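Local coordinates for acyl-CoA dehydrogenase family protein (Porphyromonas gingivalis, PDB 2OKU), which is the C-terminal helical domain of a protein that probably acts as an FAD-dependent acyl-CoA dehydrogenase, at residues A50-Q55 with S111-F116; L68-A73 with E107-Y112. All coordinates share one frame; numbering follows the deposited sequence.

Interaction 1: residues A50-Q55 with S111-F116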
loop_
_atom_site.group_PDB
_atom_site.type_symbol
_atom_site.label_atom_id
_atom_site.label_comp_id
_atom_site.label_asym_id
_atom_site.label_seq_id
_atom_site.Cartn_x
_atom_site.Cartn_y
_atom_site.Cartn_z
ATOM N N ALA A 50 -21.036 -1.476 9.015
ATOM C CA ALA A 50 -22.270 -1.371 9.832
ATOM C C ALA A 50 -23.442 -0.819 9.036
ATOM O O ALA A 50 -24.568 -1.318 9.157
ATOM C CB ALA A 50 -22.040 -0.514 11.083
ATOM N N PHE A 51 -23.187 0.217 8.246
ATOM C CA PHE A 51 -24.212 0.796 7.372
ATOM C C PHE A 51 -24.880 -0.279 6.500
ATOM O O PHE A 51 -26.112 -0.290 6.349
ATOM C CB PHE A 51 -23.637 1.937 6.520
ATOM C CG PHE A 51 -24.568 2.422 5.450
ATOM C CD1 PHE A 51 -25.515 3.396 5.732
ATOM C CD2 PHE A 51 -24.524 1.886 4.179
ATOM C CE1 PHE A 51 -26.406 3.844 4.739
ATOM C CE2 PHE A 51 -25.389 2.320 3.188
ATOM C CZ PHE A 51 -26.329 3.298 3.457
ATOM N N VAL A 52 -24.076 -1.175 5.944
ATOM C CA VAL A 52 -24.575 -2.253 5.071
ATOM C C VAL A 52 -25.203 -3.413 5.874
ATOM O O VAL A 52 -26.351 -3.807 5.606
ATOM C CB VAL A 52 -23.459 -2.816 4.142
ATOM C CG1 VAL A 52 -23.972 -4.021 3.332
ATOM C CG2 VAL A 52 -22.906 -1.720 3.189
ATOM N N THR A 53 -24.473 -3.936 6.857
ATOM C CA THR A 53 -24.943 -5.100 7.633
ATOM C C THR A 53 -26.221 -4.806 8.415
ATOM O O THR A 53 -27.096 -5.658 8.504
ATOM C CB THR A 53 -23.867 -5.670 8.597
ATOM O OG1 THR A 53 -23.503 -4.692 9.584
ATOM C CG2 THR A 53 -22.657 -6.144 7.827
ATOM N N GLU A 54 -26.366 -3.590 8.929
ATOM C CA GLU A 54 -27.551 -3.273 9.728
ATOM C C GLU A 54 -28.842 -3.203 8.905
ATOM O O GLU A 54 -29.939 -3.196 9.478
ATOM C CB GLU A 54 -27.344 -1.997 10.533
ATOM C CG GLU A 54 -26.283 -2.191 11.635
ATOM C CD GLU A 54 -25.940 -0.920 12.401
ATOM O OE1 GLU A 54 -26.561 0.141 12.157
ATOM O OE2 GLU A 54 -25.035 -1.000 13.254
ATOM N N GLN A 55 -28.723 -3.156 7.576
ATOM C CA GLN A 55 -29.895 -3.235 6.708
ATOM C C GLN A 55 -30.509 -4.643 6.650
ATOM O O GLN A 55 -31.624 -4.817 6.138
ATOM C CB GLN A 55 -29.554 -2.724 5.301
ATOM C CG GLN A 55 -29.191 -1.237 5.318
ATOM C CD GLN A 55 -28.844 -0.675 3.969
ATOM O OE1 GLN A 55 -29.613 -0.794 3.014
ATOM N NE2 GLN A 55 -27.692 -0.023 3.879
ATOM N N SER A 111 -18.995 6.919 -0.509
ATOM C CA SER A 111 -19.989 7.697 -1.260
ATOM C C SER A 111 -20.926 6.796 -2.097
ATOM O O SER A 111 -22.151 6.903 -2.014
ATOM C CB SER A 111 -19.261 8.729 -2.124
ATOM O OG SER A 111 -20.183 9.476 -2.905
ATOM N N TYR A 112 -20.329 5.884 -2.856
ATOM C CA TYR A 112 -21.079 4.937 -3.664
ATOM C C TYR A 112 -22.001 4.058 -2.849
ATOM O O TYR A 112 -23.185 3.962 -3.140
ATOM C CB TYR A 112 -20.145 4.052 -4.512
ATOM C CG TYR A 112 -20.955 2.992 -5.270
ATOM C CD1 TYR A 112 -21.509 3.288 -6.508
ATOM C CD2 TYR A 112 -21.172 1.749 -4.729
ATOM C CE1 TYR A 112 -22.272 2.346 -7.209
ATOM C CE2 TYR A 112 -21.922 0.780 -5.420
ATOM C CZ TYR A 112 -22.467 1.105 -6.665
ATOM O OH TYR A 112 -23.207 0.175 -7.357
ATOM N N VAL A 113 -21.453 3.408 -1.823
ATOM C CA VAL A 113 -22.222 2.483 -0.988
ATOM C C VAL A 113 -23.363 3.177 -0.249
ATOM O O VAL A 113 -24.491 2.647 -0.172
ATOM C CB VAL A 113 -21.301 1.717 -0.015
ATOM C CG1 VAL A 113 -22.115 0.895 1.009
ATOM C CG2 VAL A 113 -20.336 0.839 -0.830
ATOM N N ARG A 114 -23.081 4.365 0.273
ATOM C CA ARG A 114 -24.090 5.137 0.994
ATOM C C ARG A 114 -25.189 5.729 0.091
ATOM O O ARG A 114 -26.309 5.945 0.552
ATOM C CB ARG A 114 -23.408 6.217 1.841
ATOM C CG ARG A 114 -22.682 5.599 3.056
ATOM C CD ARG A 114 -22.002 6.658 3.920
ATOM N NE ARG A 114 -21.224 6.021 4.984
ATOM C CZ ARG A 114 -21.735 5.628 6.146
ATOM N NH1 ARG A 114 -23.017 5.832 6.414
ATOM N NH2 ARG A 114 -20.957 5.064 7.058
ATOM N N ALA A 115 -24.870 5.980 -1.169
ATOM C CA ALA A 115 -25.842 6.516 -2.134
ATOM C C ALA A 115 -26.635 5.407 -2.834
ATOM O O ALA A 115 -27.631 5.670 -3.496
ATOM C CB ALA A 115 -25.160 7.385 -3.141
ATOM N N PHE A 116 -26.195 4.165 -2.687
ATOM C CA PHE A 116 -26.767 3.067 -3.454
ATOM C C PHE A 116 -28.168 2.722 -2.953
ATOM O O PHE A 116 -28.382 2.544 -1.770
ATOM C CB PHE A 116 -25.849 1.837 -3.394
ATOM C CG PHE A 116 -26.314 0.701 -4.249
ATOM C CD1 PHE A 116 -26.117 0.728 -5.619
ATOM C CD2 PHE A 116 -26.967 -0.389 -3.691
ATOM C CE1 PHE A 116 -26.569 -0.330 -6.439
ATOM C CE2 PHE A 116 -27.412 -1.456 -4.503
ATOM C CZ PHE A 116 -27.211 -1.416 -5.873
HETATM O O HOH W 1 -27.891 0.703 0.780
#

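Interaction 2: residues L68-A73 with E107-Y112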
loop_
_atom_site.group_PDB
_atom_site.type_symbol
_atom_site.label_atom_id
_atom_site.label_comp_id
_atom_site.label_asym_id
_atom_site.label_seq_id
_atom_site.Cartn_x
_atom_site.Cartn_y
_atom_site.Cartn_z
ATOM N N LEU A 68 -16.599 -3.671 0.631
ATOM C CA LEU A 68 -16.309 -3.683 2.066
ATOM C C LEU A 68 -14.926 -4.271 2.328
ATOM O O LEU A 68 -14.223 -3.783 3.208
ATOM C CB LEU A 68 -17.377 -4.441 2.821
ATOM C CG LEU A 68 -18.795 -3.838 2.758
ATOM C CD1 LEU A 68 -19.744 -4.728 3.563
ATOM C CD2 LEU A 68 -18.816 -2.370 3.242
ATOM N N VAL A 69 -14.550 -5.312 1.576
ATOM C CA VAL A 69 -13.179 -5.821 1.605
ATOM C C VAL A 69 -12.170 -4.702 1.240
ATOM O O VAL A 69 -11.222 -4.436 1.988
ATOM C CB VAL A 69 -12.968 -7.037 0.686
ATOM C CG1 VAL A 69 -11.467 -7.402 0.645
ATOM C CG2 VAL A 69 -13.827 -8.244 1.103
ATOM N N GLU A 70 -12.386 -4.035 0.108
ATOM C CA GLU A 70 -11.521 -2.947 -0.319
ATOM C C GLU A 70 -11.412 -1.821 0.709
ATOM O O GLU A 70 -10.321 -1.321 0.971
ATOM C CB GLU A 70 -12.011 -2.366 -1.627
ATOM C CG GLU A 70 -11.854 -3.289 -2.794
ATOM C CD GLU A 70 -12.428 -2.638 -4.052
ATOM O OE1 GLU A 70 -12.074 -1.436 -4.316
ATOM O OE2 GLU A 70 -13.218 -3.320 -4.736
HETATM N N MSE A 71 -12.556 -1.440 1.276
HETATM C CA MSE A 71 -12.624 -0.392 2.277
HETATM C C MSE A 71 -11.700 -0.749 3.449
HETATM O O MSE A 71 -10.932 0.084 3.962
HETATM C CB MSE A 71 -14.079 -0.239 2.745
HETATM C CG MSE A 71 -14.314 0.940 3.641
HETATM SE SE MSE A 71 -14.374 2.594 2.522
HETATM C CE MSE A 71 -14.652 3.857 4.041
ATOM N N THR A 72 -11.746 -2.015 3.851
ATOM C CA THR A 72 -10.886 -2.511 4.898
ATOM C C THR A 72 -9.411 -2.552 4.495
ATOM O O THR A 72 -8.541 -2.171 5.298
ATOM C CB THR A 72 -11.370 -3.921 5.380
ATOM O OG1 THR A 72 -12.746 -3.833 5.813
ATOM C CG2 THR A 72 -10.493 -4.409 6.532
ATOM N N ALA A 73 -9.137 -3.061 3.295
ATOM C CA ALA A 73 -7.792 -3.163 2.739
ATOM C C ALA A 73 -7.065 -1.811 2.781
ATOM O O ALA A 73 -5.880 -1.726 3.155
ATOM C CB ALA A 73 -7.840 -3.714 1.287
ATOM N N GLU A 107 -13.061 7.156 0.079
ATOM C CA GLU A 107 -14.111 8.142 -0.095
ATOM C C GLU A 107 -15.040 7.749 -1.264
ATOM O O GLU A 107 -16.248 7.820 -1.149
ATOM C CB GLU A 107 -13.501 9.521 -0.319
ATOM C CG GLU A 107 -14.486 10.643 -0.542
ATOM C CD GLU A 107 -15.631 10.760 0.463
ATOM O OE1 GLU A 107 -15.403 10.602 1.680
ATOM O OE2 GLU A 107 -16.768 11.079 0.029
ATOM N N LYS A 108 -14.458 7.289 -2.359
ATOM C CA LYS A 108 -15.228 6.833 -3.525
ATOM C C LYS A 108 -16.162 5.657 -3.143
ATOM O O LYS A 108 -17.353 5.631 -3.482
ATOM C CB LYS A 108 -14.278 6.404 -4.643
ATOM C CG LYS A 108 -13.490 7.537 -5.358
ATOM C CD LYS A 108 -12.474 6.852 -6.279
ATOM C CE LYS A 108 -11.540 7.795 -6.929
ATOM N NZ LYS A 108 -10.591 7.088 -7.836
ATOM N N ILE A 109 -15.615 4.723 -2.383
ATOM C CA ILE A 109 -16.376 3.563 -1.927
ATOM C C ILE A 109 -17.478 4.002 -0.971
ATOM O O ILE A 109 -18.635 3.641 -1.148
ATOM C CB ILE A 109 -15.509 2.492 -1.238
ATOM C CG1 ILE A 109 -14.451 1.906 -2.186
ATOM C CG2 ILE A 109 -16.439 1.373 -0.662
ATOM C CD1 ILE A 109 -13.287 1.142 -1.491
ATOM N N ASP A 110 -17.118 4.772 0.053
ATOM C CA ASP A 110 -18.101 5.243 1.041
ATOM C C ASP A 110 -19.299 5.991 0.387
ATOM O O ASP A 110 -20.446 5.710 0.692
ATOM C CB ASP A 110 -17.402 6.168 2.044
ATOM C CG ASP A 110 -18.290 6.515 3.202
ATOM O OD1 ASP A 110 -18.489 5.655 4.052
ATOM O OD2 ASP A 110 -18.777 7.652 3.245
ATOM N N SER A 111 -18.995 6.919 -0.509
ATOM C CA SER A 111 -19.989 7.697 -1.260
ATOM C C SER A 111 -20.926 6.796 -2.097
ATOM O O SER A 111 -22.151 6.903 -2.014
ATOM C CB SER A 111 -19.261 8.729 -2.124
ATOM O OG SER A 111 -20.183 9.476 -2.905
ATOM N N TYR A 112 -20.329 5.884 -2.856
ATOM C CA TYR A 112 -21.079 4.937 -3.664
ATOM C C TYR A 112 -22.001 4.058 -2.849
ATOM O O TYR A 112 -23.185 3.962 -3.140
ATOM C CB TYR A 112 -20.145 4.052 -4.512
ATOM C CG TYR A 112 -20.955 2.992 -5.270
ATOM C CD1 TYR A 112 -21.509 3.288 -6.508
ATOM C CD2 TYR A 112 -21.172 1.749 -4.729
ATOM C CE1 TYR A 112 -22.272 2.346 -7.209
ATOM C CE2 TYR A 112 -21.922 0.780 -5.420
ATOM C CZ TYR A 112 -22.467 1.105 -6.665
ATOM O OH TYR A 112 -23.207 0.175 -7.357
#

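Interaction 1: residues A50-Q55 with S111-F116
Val52 and Val113 make the tight half of this contact: CG2 of Val52 meets CG1 of Val113 at 3.5 Å, closer than ordinary van der Waals spacing, and the two side chains cross at about a right angle. Both residues are buried, and Leu48 also packs against Val113. Beside them lies the ring of Phe51, which leans over the last turn of helix 92-115. With CG anti to the backbone N (chi1 171°), the ring extends across to the other helix, where CE2 lies 3.5 Å from the backbone O of Val113. The segments lie at the C-terminal ends of helices 32-53 and 92-115, two of the long helices in the bundle of this acyl-CoA dehydrogenase C-terminal domain. Toward solvent the packing becomes looser and more polar. Arg114 sets its CG over the centre of the Phe51 ring, a CH-pi contact of 4.1 Å to the centroid, while its guanidinium, tilted 48° from the ring plane, brings NH1 within 3.6 Å of Phe51 CD1; NE is held by a salt bridge to Asp110. Over the opposite face, offset toward the rim, lies NE2 of Gln55, hydrogen-bonded to Phe51 O (2.9 Å). A water accepts from that same NE2 and probably donates to Phe116 O.

Interaction 2: residues L68-A73 with E107-Y112
Ile109 and Met71, the latter present as selenomethionine, form the apolar heart of this helix pair, where their alpha carbons approach to 6.9 Å. The two side chains slide past each other in opposite directions. The selenium of Met71 rests 3.9 Å from CB of Ile109 and almost as near its CG2, so it lies against the branch point of the isoleucine. The bend at chi2 (77°) brings the selenium to this place, and the extended last torsion (chi3 -179°) carries CE on to 4.1 Å from CB of Asp110. The other arm of Ile109 reaches further: CD1 touches CB of Glu70 at 3.7 Å and lies 3.9 Å from the backbone N of Met71, fitting against the backbone where Glu70 joins Met71. Glu70 thus joins the apolar contact mainly through the base of its side chain.

The polar bonds are of two kinds. Internal to helix 58-87, Leu68 O takes two bonds from Thr72, one from its N and one from OG1 (3.0 Å), reaching the carbonyl from opposite faces of its plane. Between the two helices, Gln106 NE2 of helix 92-115 provides a polar link by bonding to Met71 O.

Neighbouring parts of the fold pack on the pair: Arg44 and Ala45 of helix 32-53 lie against Met71, while Ser94 of the second subunit packs on Glu70. The axes of the two helical segments approach to 9.9 Å and run roughly antiparallel (145°), as neighbouring helices do in the all-helical bundle of an acyl-CoA dehydrogenase C-terminal domain.

Both contacts use helix 92-115, with Ser111 and Tyr112 common to their segments, yet each gives it a different partner: helix 32-53 in interaction 1 and the following helix 58-87 in interaction 2. Their centres lie about 10 Å apart, and Val52 CG2 touches Leu68 CD2 at 4.1 Å, so the two contacts touch inside the bundle. Interaction 2 is buried, its centre about 7 Å from that of the chain, and meets through aliphatic and selenium contacts. Interaction 1, its centre about 14 Å from that of the chain, lies at the helix ends, is partly buried and adds an aromatic face, an arginine and a water.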